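Local coordinates for 2-keto-3-deoxygluconate kinase (Thermotoga maritima, PDB 2AFB), which probably transfers phosphate from ATP to 2-keto-3-deoxygluconate, as a sugar kinase of the pfkB family in the ribokinase clan, at residues D29-R32 against I33-D37; G152-L155 against P156-L159; L163-A166 against N167-V171; D292-A295 against G296-Y300. One frame throughout, in Å; residues are numbered along the deposited sequence.

Contact 1 of 4, residues D29-R32 against I33-D37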
ATOM      1  N   ASP A  29       4.385  -9.528  -2.188  1.00 28.98           N
ATOM      2  CA  ASP A  29       4.962  -9.485  -3.544  1.00 27.89           C
ATOM      3  C   ASP A  29       6.262 -10.281  -3.717  1.00 27.13           C
ATOM      4  O   ASP A  29       7.153  -9.917  -4.526  1.00 27.03           O
ATOM      5  CB  ASP A  29       5.217  -8.039  -3.940  1.00 33.54           C
ATOM      6  CG  ASP A  29       3.955  -7.199  -3.931  1.00 43.37           C
ATOM      7  OD1 ASP A  29       2.882  -7.705  -4.408  1.00 42.51           O
ATOM      8  OD2 ASP A  29       4.047  -6.022  -3.477  1.00 43.80           O
ATOM      9  N   HIS A  30       6.345 -11.405  -3.031  1.00 25.85           N
ATOM     10  CA  HIS A  30       7.487 -12.289  -3.130  1.00 25.29           C
ATOM     11  C   HIS A  30       8.788 -11.670  -2.599  1.00 23.64           C
ATOM     12  O   HIS A  30       9.835 -12.206  -2.818  1.00 24.97           O
ATOM     13  CB  HIS A  30       7.688 -12.772  -4.563  1.00 27.62           C
ATOM     14  CG  HIS A  30       6.612 -13.678  -5.055  1.00 30.89           C
ATOM     15  ND1 HIS A  30       6.264 -14.838  -4.391  1.00 35.45           N
ATOM     16  CD2 HIS A  30       5.830 -13.620  -6.161  1.00 29.91           C
ATOM     17  CE1 HIS A  30       5.296 -15.445  -5.056  1.00 34.42           C
ATOM     18  NE2 HIS A  30       5.017 -14.735  -6.135  1.00 28.99           N
ATOM     19  N   LYS A  31       8.680 -10.589  -1.836  1.00 23.28           N
ATOM     20  CA  LYS A  31       9.767 -10.056  -1.050  1.00 21.45           C
ATOM     21  C   LYS A  31      10.215 -11.017   0.030  1.00 21.48           C
ATOM     22  O   LYS A  31       9.451 -11.827   0.560  1.00 23.87           O
ATOM     23  CB  LYS A  31       9.428  -8.678  -0.463  1.00 23.57           C
ATOM     24  CG  LYS A  31       9.357  -7.498  -1.500  1.00 25.13           C
ATOM     25  CD  LYS A  31       8.815  -6.117  -0.831  1.00 31.92           C
ATOM     26  CE  LYS A  31       9.816  -4.875  -0.871  1.00 43.84           C
ATOM     27  NZ  LYS A  31       9.631  -3.700   0.229  1.00 43.77           N
ATOM     28  N   ARG A  32      11.525 -10.976   0.281  1.00 22.95           N
ATOM     29  CA  ARG A  32      12.120 -11.683   1.377  1.00 21.63           C
ATOM     30  C   ARG A  32      12.065 -10.815   2.641  1.00 22.29           C
ATOM     31  O   ARG A  32      11.909  -9.624   2.595  1.00 20.53           O
ATOM     32  CB  ARG A  32      13.565 -12.101   1.037  1.00 22.29           C
ATOM     33  CG  ARG A  32      13.643 -12.938  -0.200  1.00 22.71           C
ATOM     34  CD  ARG A  32      14.871 -13.831  -0.301  1.00 24.23           C
ATOM     35  NE  ARG A  32      14.824 -14.847   0.715  1.00 19.74           N
ATOM     36  CZ  ARG A  32      15.770 -15.772   0.900  1.00 31.50           C
ATOM     37  NH1 ARG A  32      16.873 -15.811   0.160  1.00 22.63           N
ATOM     38  NH2 ARG A  32      15.622 -16.632   1.883  1.00 29.87           N
ATOM     39  N   ILE A  33      12.149 -11.467   3.774  1.00 26.15           N
ATOM     40  CA  ILE A  33      12.091 -10.789   5.055  1.00 28.20           C
ATOM     41  C   ILE A  33      13.094  -9.661   5.135  1.00 25.71           C
ATOM     42  O   ILE A  33      12.763  -8.559   5.565  1.00 26.74           O
ATOM     43  CB  ILE A  33      12.265 -11.797   6.227  1.00 28.26           C
ATOM     44  CG1 ILE A  33      11.032 -12.717   6.272  1.00 26.83           C
ATOM     45  CG2 ILE A  33      12.475 -11.043   7.550  1.00 29.07           C
ATOM     46  CD1 ILE A  33      11.202 -14.187   6.946  1.00 28.40           C
ATOM     47  N   PHE A  34      14.301  -9.927   4.670  1.00 24.32           N
ATOM     48  CA  PHE A  34      15.413  -8.991   4.763  1.00 24.43           C
ATOM     49  C   PHE A  34      15.126  -7.654   4.111  1.00 24.99           C
ATOM     50  O   PHE A  34      15.684  -6.594   4.489  1.00 24.95           O
ATOM     51  CB  PHE A  34      16.638  -9.600   4.051  1.00 23.71           C
ATOM     52  CG  PHE A  34      17.883  -8.776   4.157  1.00 19.74           C
ATOM     53  CD1 PHE A  34      18.520  -8.601   5.372  1.00 23.08           C
ATOM     54  CD2 PHE A  34      18.434  -8.182   3.032  1.00 16.23           C
ATOM     55  CE1 PHE A  34      19.699  -7.843   5.448  1.00 17.18           C
ATOM     56  CE2 PHE A  34      19.597  -7.422   3.108  1.00 20.28           C
ATOM     57  CZ  PHE A  34      20.214  -7.242   4.314  1.00 23.76           C
ATOM     58  N   GLN A  35      14.336  -7.719   3.065  1.00 23.65           N
ATOM     59  CA  GLN A  35      14.133  -6.556   2.235  1.00 25.34           C
ATOM     60  C   GLN A  35      12.843  -5.756   2.521  1.00 27.42           C
ATOM     61  O   GLN A  35      12.651  -4.704   1.980  1.00 31.34           O
ATOM     62  CB  GLN A  35      14.294  -6.937   0.753  1.00 24.55           C
ATOM     63  CG  GLN A  35      13.243  -7.689   0.089  1.00 27.70           C
ATOM     64  CD  GLN A  35      13.717  -8.357  -1.240  1.00 23.70           C
ATOM     65  OE1 GLN A  35      13.322  -9.455  -1.503  1.00 26.79           O
ATOM     66  NE2 GLN A  35      14.464  -7.646  -2.089  1.00 22.63           N
ATOM     67  N   THR A  36      11.987  -6.237   3.388  1.00 27.29           N
ATOM     68  CA  THR A  36      10.639  -5.704   3.433  1.00 28.16           C
ATOM     69  C   THR A  36      10.471  -4.593   4.492  1.00 29.57           C
ATOM     70  O   THR A  36      10.990  -4.722   5.609  1.00 30.94           O
ATOM     71  CB  THR A  36       9.617  -6.866   3.628  1.00 24.85           C
ATOM     72  OG1 THR A  36       8.345  -6.384   3.266  1.00 23.72           O
ATOM     73  CG2 THR A  36       9.583  -7.370   5.060  1.00 24.28           C
ATOM     74  N   ASP A  37       9.731  -3.534   4.118  1.00 30.44           N
ATOM     75  CA  ASP A  37       9.240  -2.496   5.035  1.00 29.87           C
ATOM     76  C   ASP A  37       7.890  -2.829   5.686  1.00 28.67           C
ATOM     77  O   ASP A  37       7.410  -2.051   6.494  1.00 22.32           O
ATOM     78  CB  ASP A  37       9.238  -1.078   4.368  1.00 32.38           C
ATOM     79  CG  ASP A  37       8.049  -0.787   3.307  1.00 42.13           C
ATOM     80  OD1 ASP A  37       7.364  -1.633   2.651  1.00 41.45           O
ATOM     81  OD2 ASP A  37       7.831   0.429   3.038  1.00 45.02           O
TER
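R32 and Q35 hold a tight turn through two hydrogen bonds. The backbone N of R32 gives its hydrogen to OE1 of the Q35 side chain at 3.0 Å. The bond is almost straight, at 177°, and meets a lone pair in the plane of the amide. In the other direction, Q35 N donates to R32 O at 3.1 Å, from above the plane of that carbonyl. The Q35 chain starts with CG between the backbone N and the carbonyl carbon (chi1 74°) and is then extended. This brings OE1 back to the backbone N of R32, with CG 3.4 Å from R32 O. The other end of the amide is held as well: Q35 NE2 bonds to P326 O of the second subunit. With an alanine in place of Q35, R32 N and the P326 carbonyl of the second subunit are likely to lose these partners. The aliphatic part of K31 lies against the same turn, with CB 4.0 Å from Q35 CG. T36 N bonds to I33 O, just after the 3-10 segment 33-35. Further out, the R32 guanidinium bridges to E103 and to E336 of the second subunit, its NH1 bonds to V331 O of the second subunit, and E103 also takes the N-H of I33. D37 binds a calcium ion together with D37 of the fourth subunit, so the turn lies where subunits meet. It belongs to the loop between strands 22-26 and 38-44 of the four-stranded sheet, with R32 and I33 packed on strand 112-116.

Contact 2 of 4, residues G152-L155 against P156-L159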
ATOM      1  N   GLY A 152       4.132 -28.567  23.393  1.00 30.65           N
ATOM      2  CA  GLY A 152       4.408 -28.303  24.791  1.00 30.24           C
ATOM      3  C   GLY A 152       4.164 -29.464  25.716  1.00 30.70           C
ATOM      4  O   GLY A 152       3.663 -30.520  25.322  1.00 31.70           O
ATOM      5  N   LYS A 153       4.493 -29.224  26.974  1.00 29.78           N
ATOM      6  CA  LYS A 153       4.594 -30.265  27.969  1.00 31.96           C
ATOM      7  C   LYS A 153       3.313 -31.061  28.228  1.00 30.26           C
ATOM      8  O   LYS A 153       3.347 -32.282  28.263  1.00 28.84           O
ATOM      9  CB  LYS A 153       5.076 -29.659  29.285  1.00 34.47           C
ATOM     10  CG  LYS A 153       5.524 -30.689  30.302  1.00 37.93           C
ATOM     11  CD  LYS A 153       6.292 -30.008  31.445  1.00 49.79           C
ATOM     12  CE  LYS A 153       5.531 -30.043  32.774  1.00 56.60           C
ATOM     13  NZ  LYS A 153       5.666 -31.380  33.410  1.00 48.64           N
ATOM     14  N   GLU A 154       2.196 -30.373  28.399  1.00 30.54           N
ATOM     15  CA  GLU A 154       0.952 -31.030  28.740  1.00 30.69           C
ATOM     16  C   GLU A 154       0.148 -31.375  27.511  1.00 29.78           C
ATOM     17  O   GLU A 154      -0.923 -31.947  27.619  1.00 29.04           O
ATOM     18  CB  GLU A 154       0.087 -30.112  29.615  1.00 31.49           C
ATOM     19  CG  GLU A 154       0.737 -29.668  30.920  1.00 35.40           C
ATOM     20  CD  GLU A 154       1.069 -30.833  31.805  1.00 46.82           C
ATOM     21  OE1 GLU A 154       0.135 -31.536  32.289  1.00 52.24           O
ATOM     22  OE2 GLU A 154       2.279 -31.060  31.981  1.00 52.19           O
ATOM     23  N   LEU A 155       0.608 -31.008  26.331  1.00 29.50           N
ATOM     24  CA  LEU A 155      -0.295 -31.120  25.190  1.00 29.09           C
ATOM     25  C   LEU A 155      -0.677 -32.579  24.866  1.00 29.60           C
ATOM     26  O   LEU A 155      -1.818 -32.847  24.502  1.00 29.80           O
ATOM     27  CB  LEU A 155       0.230 -30.350  23.988  1.00 31.98           C
ATOM     28  CG  LEU A 155      -0.117 -28.856  24.202  1.00 33.20           C
ATOM     29  CD1 LEU A 155       0.876 -27.967  23.567  1.00 43.15           C
ATOM     30  CD2 LEU A 155      -1.529 -28.537  23.664  1.00 28.02           C
ATOM     31  N   PRO A 156       0.272 -33.523  25.013  1.00 27.44           N
ATOM     32  CA  PRO A 156      -0.119 -34.920  24.780  1.00 27.50           C
ATOM     33  C   PRO A 156      -1.162 -35.407  25.762  1.00 26.69           C
ATOM     34  O   PRO A 156      -2.052 -36.137  25.388  1.00 29.99           O
ATOM     35  CB  PRO A 156       1.196 -35.678  24.918  1.00 26.83           C
ATOM     36  CG  PRO A 156       2.258 -34.645  24.577  1.00 28.99           C
ATOM     37  CD  PRO A 156       1.721 -33.393  25.249  1.00 26.57           C
ATOM     38  N   LEU A 157      -1.067 -34.972  27.011  1.00 27.20           N
ATOM     39  CA  LEU A 157      -2.060 -35.328  27.990  1.00 29.48           C
ATOM     40  C   LEU A 157      -3.385 -34.642  27.719  1.00 25.31           C
ATOM     41  O   LEU A 157      -4.427 -35.235  27.932  1.00 24.74           O
ATOM     42  CB  LEU A 157      -1.571 -35.030  29.406  1.00 29.32           C
ATOM     43  CG  LEU A 157      -0.392 -35.843  29.948  1.00 40.84           C
ATOM     44  CD1 LEU A 157      -0.194 -35.548  31.439  1.00 45.97           C
ATOM     45  CD2 LEU A 157      -0.575 -37.355  29.770  1.00 47.86           C
ATOM     46  N   ILE A 158      -3.348 -33.385  27.297  1.00 25.64           N
ATOM     47  CA  ILE A 158      -4.566 -32.672  26.922  1.00 27.75           C
ATOM     48  C   ILE A 158      -5.315 -33.373  25.767  1.00 28.77           C
ATOM     49  O   ILE A 158      -6.553 -33.472  25.795  1.00 26.18           O
ATOM     50  CB  ILE A 158      -4.286 -31.215  26.529  1.00 29.33           C
ATOM     51  CG1 ILE A 158      -3.777 -30.445  27.740  1.00 30.81           C
ATOM     52  CG2 ILE A 158      -5.575 -30.567  25.990  1.00 30.06           C
ATOM     53  CD1 ILE A 158      -3.120 -29.112  27.462  1.00 29.11           C
ATOM     54  N   LEU A 159      -4.571 -33.839  24.757  1.00 30.22           N
ATOM     55  CA  LEU A 159      -5.205 -34.573  23.645  1.00 30.74           C
ATOM     56  C   LEU A 159      -5.781 -35.889  24.088  1.00 31.01           C
ATOM     57  O   LEU A 159      -6.858 -36.277  23.641  1.00 26.83           O
ATOM     58  CB  LEU A 159      -4.249 -34.825  22.478  1.00 27.07           C
ATOM     59  CG  LEU A 159      -4.460 -33.742  21.438  1.00 43.28           C
ATOM     60  CD1 LEU A 159      -3.245 -33.606  20.485  1.00 49.68           C
ATOM     61  CD2 LEU A 159      -5.798 -34.048  20.710  1.00 46.57           C
TER
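L155 and I158 meet with their branches crossing obliquely, L155 CD2 against I158 CD1 at 4.2 Å. I158 sends CG1 beside its own backbone N (chi1 -65°), which turns the CG1 arm back over the preceding residues. CG1 comes to 3.2 Å from E154 O, and CD1 rests 4.0 Å from E154 CB. The E154 carbonyl is therefore covered by the same residue that bonds to it: I158 N donates to E154 O at 2.8 Å. L159 N likewise donates to L155 O. The E154 chain bends at chi2 (-61°). Its carboxylate atom OE1 then stands 4.1 Å from L157 CD1, a loose contact on the outer side. The other oxygen, OE2, makes a long salt bridge to K153 NZ. P156 brings a closed, puckered ring rather than a flexible chain. Its CD sits 3.6 Å from L155 CB and 3.5 Å from G152 O. Its N carries no hydrogen, so it asks nothing of the turn before it. That turn is type I, from G152 to L155, closed by L155 N on G152 O. L155, I158 and L159 face F18 of strand 14-18, while E154, L157 and I158 touch R127. The arrangement is that of a helix start: a beta turn leads into the first turn of helix 155-169, with a proline where no N-H is needed. This helix links parallel strands 139-145 and 172-176 as a beta-alpha-beta unit of the ribokinase-like fold.

Contact 3 of 4, residues L163-A166 against N167-V171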
ATOM      1  N   LEU A 163      -9.543 -37.225  23.754  1.00 26.40           N
ATOM      2  CA  LEU A 163      -9.829 -38.415  22.964  1.00 28.34           C
ATOM      3  C   LEU A 163     -10.601 -39.458  23.791  1.00 25.47           C
ATOM      4  O   LEU A 163     -11.421 -40.218  23.275  1.00 24.78           O
ATOM      5  CB  LEU A 163      -8.522 -39.003  22.464  1.00 28.78           C
ATOM      6  CG  LEU A 163      -7.810 -38.262  21.357  1.00 26.63           C
ATOM      7  CD1 LEU A 163      -6.378 -38.793  21.163  1.00 25.75           C
ATOM      8  CD2 LEU A 163      -8.624 -38.380  20.085  1.00 29.18           C
ATOM      9  N   LYS A 164     -10.312 -39.507  25.080  1.00 26.87           N
ATOM     10  CA  LYS A 164     -11.057 -40.370  25.975  1.00 27.84           C
ATOM     11  C   LYS A 164     -12.506 -39.932  26.058  1.00 26.16           C
ATOM     12  O   LYS A 164     -13.391 -40.757  26.018  1.00 29.32           O
ATOM     13  CB  LYS A 164     -10.445 -40.370  27.361  1.00 29.63           C
ATOM     14  CG  LYS A 164      -9.189 -41.218  27.450  1.00 36.53           C
ATOM     15  CD  LYS A 164      -8.722 -41.314  28.883  1.00 41.09           C
ATOM     16  CE  LYS A 164      -7.305 -41.873  29.016  1.00 44.84           C
ATOM     17  NZ  LYS A 164      -6.650 -41.325  30.265  1.00 44.52           N
ATOM     18  N   VAL A 165     -12.765 -38.642  26.183  1.00 25.10           N
ATOM     19  CA  VAL A 165     -14.158 -38.164  26.141  1.00 24.82           C
ATOM     20  C   VAL A 165     -14.851 -38.393  24.790  1.00 25.99           C
ATOM     21  O   VAL A 165     -16.010 -38.794  24.719  1.00 26.62           O
ATOM     22  CB  VAL A 165     -14.231 -36.683  26.481  1.00 25.77           C
ATOM     23  CG1 VAL A 165     -15.682 -36.159  26.352  1.00 26.62           C
ATOM     24  CG2 VAL A 165     -13.695 -36.470  27.907  1.00 27.11           C
ATOM     25  N   ALA A 166     -14.157 -38.099  23.714  1.00 28.14           N
ATOM     26  CA  ALA A 166     -14.682 -38.379  22.397  1.00 28.34           C
ATOM     27  C   ALA A 166     -15.123 -39.826  22.344  1.00 27.12           C
ATOM     28  O   ALA A 166     -16.187 -40.129  21.873  1.00 24.55           O
ATOM     29  CB  ALA A 166     -13.619 -38.134  21.370  1.00 29.74           C
ATOM     30  N   ASN A 167     -14.282 -40.727  22.829  1.00 30.60           N
ATOM     31  CA  ASN A 167     -14.565 -42.158  22.772  1.00 31.79           C
ATOM     32  C   ASN A 167     -15.726 -42.513  23.670  1.00 34.30           C
ATOM     33  O   ASN A 167     -16.552 -43.320  23.295  1.00 32.88           O
ATOM     34  CB  ASN A 167     -13.333 -42.947  23.191  1.00 33.77           C
ATOM     35  CG  ASN A 167     -13.556 -44.439  23.173  1.00 38.70           C
ATOM     36  OD1 ASN A 167     -13.872 -45.015  22.131  1.00 49.18           O
ATOM     37  ND2 ASN A 167     -13.350 -45.078  24.311  1.00 30.67           N
ATOM     38  N   GLU A 168     -15.775 -41.921  24.863  1.00 35.78           N
ATOM     39  CA  GLU A 168     -16.921 -42.105  25.765  1.00 37.82           C
ATOM     40  C   GLU A 168     -18.218 -41.668  25.085  1.00 35.19           C
ATOM     41  O   GLU A 168     -19.227 -42.334  25.215  1.00 33.28           O
ATOM     42  CB  GLU A 168     -16.717 -41.312  27.068  1.00 38.17           C
ATOM     43  CG  GLU A 168     -17.979 -41.058  27.929  1.00 40.96           C
ATOM     44  CD  GLU A 168     -17.825 -39.827  28.851  1.00 47.16           C
ATOM     45  OE1 GLU A 168     -16.666 -39.454  29.214  1.00 54.39           O
ATOM     46  OE2 GLU A 168     -18.876 -39.221  29.184  1.00 56.66           O
ATOM     47  N   LYS A 169     -18.176 -40.562  24.340  1.00 32.86           N
ATOM     48  CA  LYS A 169     -19.393 -39.956  23.759  1.00 30.75           C
ATOM     49  C   LYS A 169     -19.737 -40.483  22.356  1.00 28.64           C
ATOM     50  O   LYS A 169     -20.775 -40.136  21.782  1.00 29.20           O
ATOM     51  CB  LYS A 169     -19.274 -38.438  23.731  1.00 31.35           C
ATOM     52  CG  LYS A 169     -19.412 -37.805  25.091  1.00 29.12           C
ATOM     53  CD  LYS A 169     -19.346 -36.330  25.001  1.00 30.74           C
ATOM     54  CE  LYS A 169     -19.407 -35.671  26.368  1.00 31.64           C
ATOM     55  NZ  LYS A 169     -20.770 -35.783  26.956  1.00 29.56           N
ATOM     56  N   GLY A 170     -18.876 -41.332  21.820  1.00 26.31           N
ATOM     57  CA  GLY A 170     -19.082 -41.913  20.482  1.00 27.62           C
ATOM     58  C   GLY A 170     -18.842 -40.899  19.362  1.00 25.63           C
ATOM     59  O   GLY A 170     -19.393 -41.012  18.290  1.00 26.84           O
ATOM     60  N   VAL A 171     -18.005 -39.908  19.629  1.00 26.09           N
ATOM     61  CA  VAL A 171     -17.697 -38.870  18.666  1.00 27.00           C
ATOM     62  C   VAL A 171     -16.684 -39.414  17.641  1.00 28.21           C
ATOM     63  O   VAL A 171     -15.696 -40.034  18.031  1.00 30.85           O
ATOM     64  CB  VAL A 171     -17.130 -37.648  19.410  1.00 28.51           C
ATOM     65  CG1 VAL A 171     -16.697 -36.521  18.438  1.00 23.34           C
ATOM     66  CG2 VAL A 171     -18.143 -37.136  20.413  1.00 30.79           C
TER
HETATM   67  O   HOH W   1     -12.669 -43.296  26.517  1.00 41.49           O
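A166 O is gripped by two backbone N-H groups near the end of its helix. V171 N bonds to it at 2.9 Å, and K169 N makes a weaker bond at 3.2 Å with a strongly bent angle of 122°. K169 N has its better partner in V165 O, at 2.8 Å. G170 has positive phi (73°) and turns the chain out of the helix. With V171 N on A166 O and a weak G170 N to N167 O bond, this is a Schellman motif. V171 then folds back, and its CB lies 4.1 Å from A166 CB, giving the motif its apolar contact. K164 O takes both E168 N and a water, which donates to it at 2.7 Å. The same water accepts from N167 ND2. The N167 CG lies opposite the backbone N (chi1 179°), and the amide stands out from the helix, where ND2 meets the water. V165 and K169 lie side by side and point the same way, with V165 CG1 3.8 Å from K169 CE. K169 NZ goes on to long, weak ion pairs with E133 and D137. Replacing K169 with an alanine is likely to uncover V165 CG1 and leave E133 and D137 without this positive charge. V165 also packs on W132 of helix 132-135. L163 and A166 touch V173 of strand 172-176, and V171 touches F142 of strand 139-145. The turn thus carries helix 155-169 into strand 172-176 within the beta-alpha-beta unit.

Contact 4 of 4, residues D292-A295 against G296-Y300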
ATOM      1  N   ASP A 292      -4.963 -28.653   4.862  1.00 30.19           N
ATOM      2  CA  ASP A 292      -6.010 -28.521   5.883  1.00 28.46           C
ATOM      3  C   ASP A 292      -7.370 -28.427   5.261  1.00 26.47           C
ATOM      4  O   ASP A 292      -8.309 -28.898   5.841  1.00 29.91           O
ATOM      5  CB  ASP A 292      -5.752 -27.348   6.842  1.00 29.51           C
ATOM      6  CG  ASP A 292      -4.299 -27.346   7.355  1.00 33.98           C
ATOM      7  OD1 ASP A 292      -3.840 -28.421   7.814  1.00 36.45           O
ATOM      8  OD2 ASP A 292      -3.636 -26.286   7.274  1.00 37.96           O
ATOM      9  N   SER A 293      -7.486 -27.793   4.099  1.00 23.77           N
ATOM     10  CA  SER A 293      -8.718 -27.750   3.392  1.00 26.49           C
ATOM     11  C   SER A 293      -9.096 -29.141   2.857  1.00 25.13           C
ATOM     12  O   SER A 293     -10.272 -29.478   2.820  1.00 25.14           O
ATOM     13  CB  SER A 293      -8.676 -26.686   2.293  1.00 26.19           C
ATOM     14  OG  SER A 293      -7.782 -27.059   1.270  1.00 29.86           O
ATOM     15  N   PHE A 294      -8.111 -29.937   2.435  1.00 26.82           N
ATOM     16  CA  PHE A 294      -8.384 -31.345   2.096  1.00 26.67           C
ATOM     17  C   PHE A 294      -9.084 -32.025   3.273  1.00 26.98           C
ATOM     18  O   PHE A 294     -10.107 -32.621   3.113  1.00 25.77           O
ATOM     19  CB  PHE A 294      -7.110 -32.109   1.713  1.00 26.29           C
ATOM     20  CG  PHE A 294      -7.322 -33.613   1.583  1.00 20.32           C
ATOM     21  CD1 PHE A 294      -8.120 -34.124   0.598  1.00 28.79           C
ATOM     22  CD2 PHE A 294      -6.753 -34.489   2.488  1.00 24.25           C
ATOM     23  CE1 PHE A 294      -8.379 -35.515   0.506  1.00 28.13           C
ATOM     24  CE2 PHE A 294      -6.977 -35.872   2.410  1.00 24.97           C
ATOM     25  CZ  PHE A 294      -7.789 -36.377   1.400  1.00 25.82           C
ATOM     26  N   ALA A 295      -8.466 -31.939   4.441  1.00 27.23           N
ATOM     27  CA  ALA A 295      -8.979 -32.521   5.679  1.00 27.06           C
ATOM     28  C   ALA A 295     -10.379 -32.050   6.027  1.00 22.34           C
ATOM     29  O   ALA A 295     -11.232 -32.867   6.385  1.00 22.31           O
ATOM     30  CB  ALA A 295      -8.042 -32.206   6.844  1.00 25.79           C
ATOM     31  N   GLY A 296     -10.575 -30.739   5.942  1.00 25.06           N
ATOM     32  CA  GLY A 296     -11.879 -30.076   6.064  1.00 26.28           C
ATOM     33  C   GLY A 296     -12.904 -30.644   5.131  1.00 26.85           C
ATOM     34  O   GLY A 296     -14.037 -31.029   5.507  1.00 26.59           O
ATOM     35  N   ALA A 297     -12.504 -30.738   3.889  1.00 25.43           N
ATOM     36  CA  ALA A 297     -13.438 -31.243   2.883  1.00 24.80           C
ATOM     37  C   ALA A 297     -13.754 -32.740   3.098  1.00 26.19           C
ATOM     38  O   ALA A 297     -14.897 -33.226   2.893  1.00 22.34           O
ATOM     39  CB  ALA A 297     -12.871 -30.984   1.497  1.00 26.07           C
ATOM     40  N   LEU A 298     -12.754 -33.491   3.530  1.00 25.78           N
ATOM     41  CA  LEU A 298     -12.985 -34.925   3.760  1.00 25.80           C
ATOM     42  C   LEU A 298     -13.929 -35.145   4.954  1.00 24.54           C
ATOM     43  O   LEU A 298     -14.837 -36.019   4.916  1.00 27.88           O
ATOM     44  CB  LEU A 298     -11.659 -35.645   3.972  1.00 25.94           C
ATOM     45  CG  LEU A 298     -11.738 -37.163   4.108  1.00 32.03           C
ATOM     46  CD1 LEU A 298     -12.349 -37.805   2.889  1.00 37.58           C
ATOM     47  CD2 LEU A 298     -10.340 -37.689   4.369  1.00 37.47           C
ATOM     48  N   ILE A 299     -13.766 -34.310   5.984  1.00 24.56           N
ATOM     49  CA  ILE A 299     -14.640 -34.348   7.158  1.00 24.01           C
ATOM     50  C   ILE A 299     -16.064 -33.967   6.739  1.00 25.34           C
ATOM     51  O   ILE A 299     -17.045 -34.646   7.094  1.00 22.23           O
ATOM     52  CB  ILE A 299     -14.163 -33.384   8.214  1.00 21.79           C
ATOM     53  CG1 ILE A 299     -12.863 -33.902   8.816  1.00 21.11           C
ATOM     54  CG2 ILE A 299     -15.172 -33.196   9.294  1.00 26.11           C
ATOM     55  CD1 ILE A 299     -12.115 -32.835   9.609  1.00 29.34           C
ATOM     56  N   TYR A 300     -16.154 -32.864   6.004  1.00 24.62           N
ATOM     57  CA  TYR A 300     -17.422 -32.374   5.501  1.00 25.08           C
ATOM     58  C   TYR A 300     -18.096 -33.490   4.720  1.00 24.05           C
ATOM     59  O   TYR A 300     -19.224 -33.807   5.010  1.00 24.01           O
ATOM     60  CB  TYR A 300     -17.259 -31.114   4.631  1.00 20.20           C
ATOM     61  CG  TYR A 300     -18.553 -30.592   4.091  1.00 21.20           C
ATOM     62  CD1 TYR A 300     -19.492 -29.990   4.926  1.00 27.04           C
ATOM     63  CD2 TYR A 300     -18.886 -30.747   2.745  1.00 24.54           C
ATOM     64  CE1 TYR A 300     -20.713 -29.514   4.417  1.00 24.22           C
ATOM     65  CE2 TYR A 300     -20.109 -30.293   2.249  1.00 31.04           C
ATOM     66  CZ  TYR A 300     -21.000 -29.675   3.093  1.00 27.41           C
ATOM     67  OH  TYR A 300     -22.196 -29.227   2.585  1.00 30.48           O
TER
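F294 and L298 lie side by side on helix 290-304, which begins at the Gly-Ala-Gly-Asp signature of pfkB kinases. D292 is the aspartate of that signature, and its OD2 bonds to N49. In relatives this helix start lies at the active site, and the same is probably true here. F294 and L298 both place CG opposite their backbone N (chi1 170° and -175°). The two chains therefore leave the helix in the same direction, one turn apart. F294 CZ meets L298 CD2 at 4.1 Å, obliquely to the ring. Both pack on I204 of strand 202-205. The S293 hydroxyl, OG, bonds back to A290 O. A297 has only its methyl, 3.3 Å from S293 O, and fits between F53 and A315 of two neighbouring helices. Backbone bonds run without a break: G296 N to D292 O, A297 N to S293 O, and L298 N to F294 O at 2.8 Å. I299 keeps CG1 beside its own N (chi1 -70°), so this arm lies back over the carbonyl its N-H uses: CG1 is 3.1 Å and CD1 3.3 Å from A295 O.

The contacts follow one another along the chain, in numbered order. Contacts 2 and 3 share helix 155-169: contact 2 is at its start and contact 3 at its end, with centres about 17 Å apart. The helix joins two parallel strands of the large nine-stranded sheet. Contact 4, on helix 290-304, packs on strand 202-205 of that sheet. It is the most central, its centre about 8 Å from that of the chain and about 21 Å from that of contact 3. Contact 1 lies in a loop joining two strands of the smaller sheet, about 46 Å from contact 3 between centres. It alone touches other subunits. Contacts 2 to 4 lie on helices packed against the large sheet, while contact 1 lies where subunits meet.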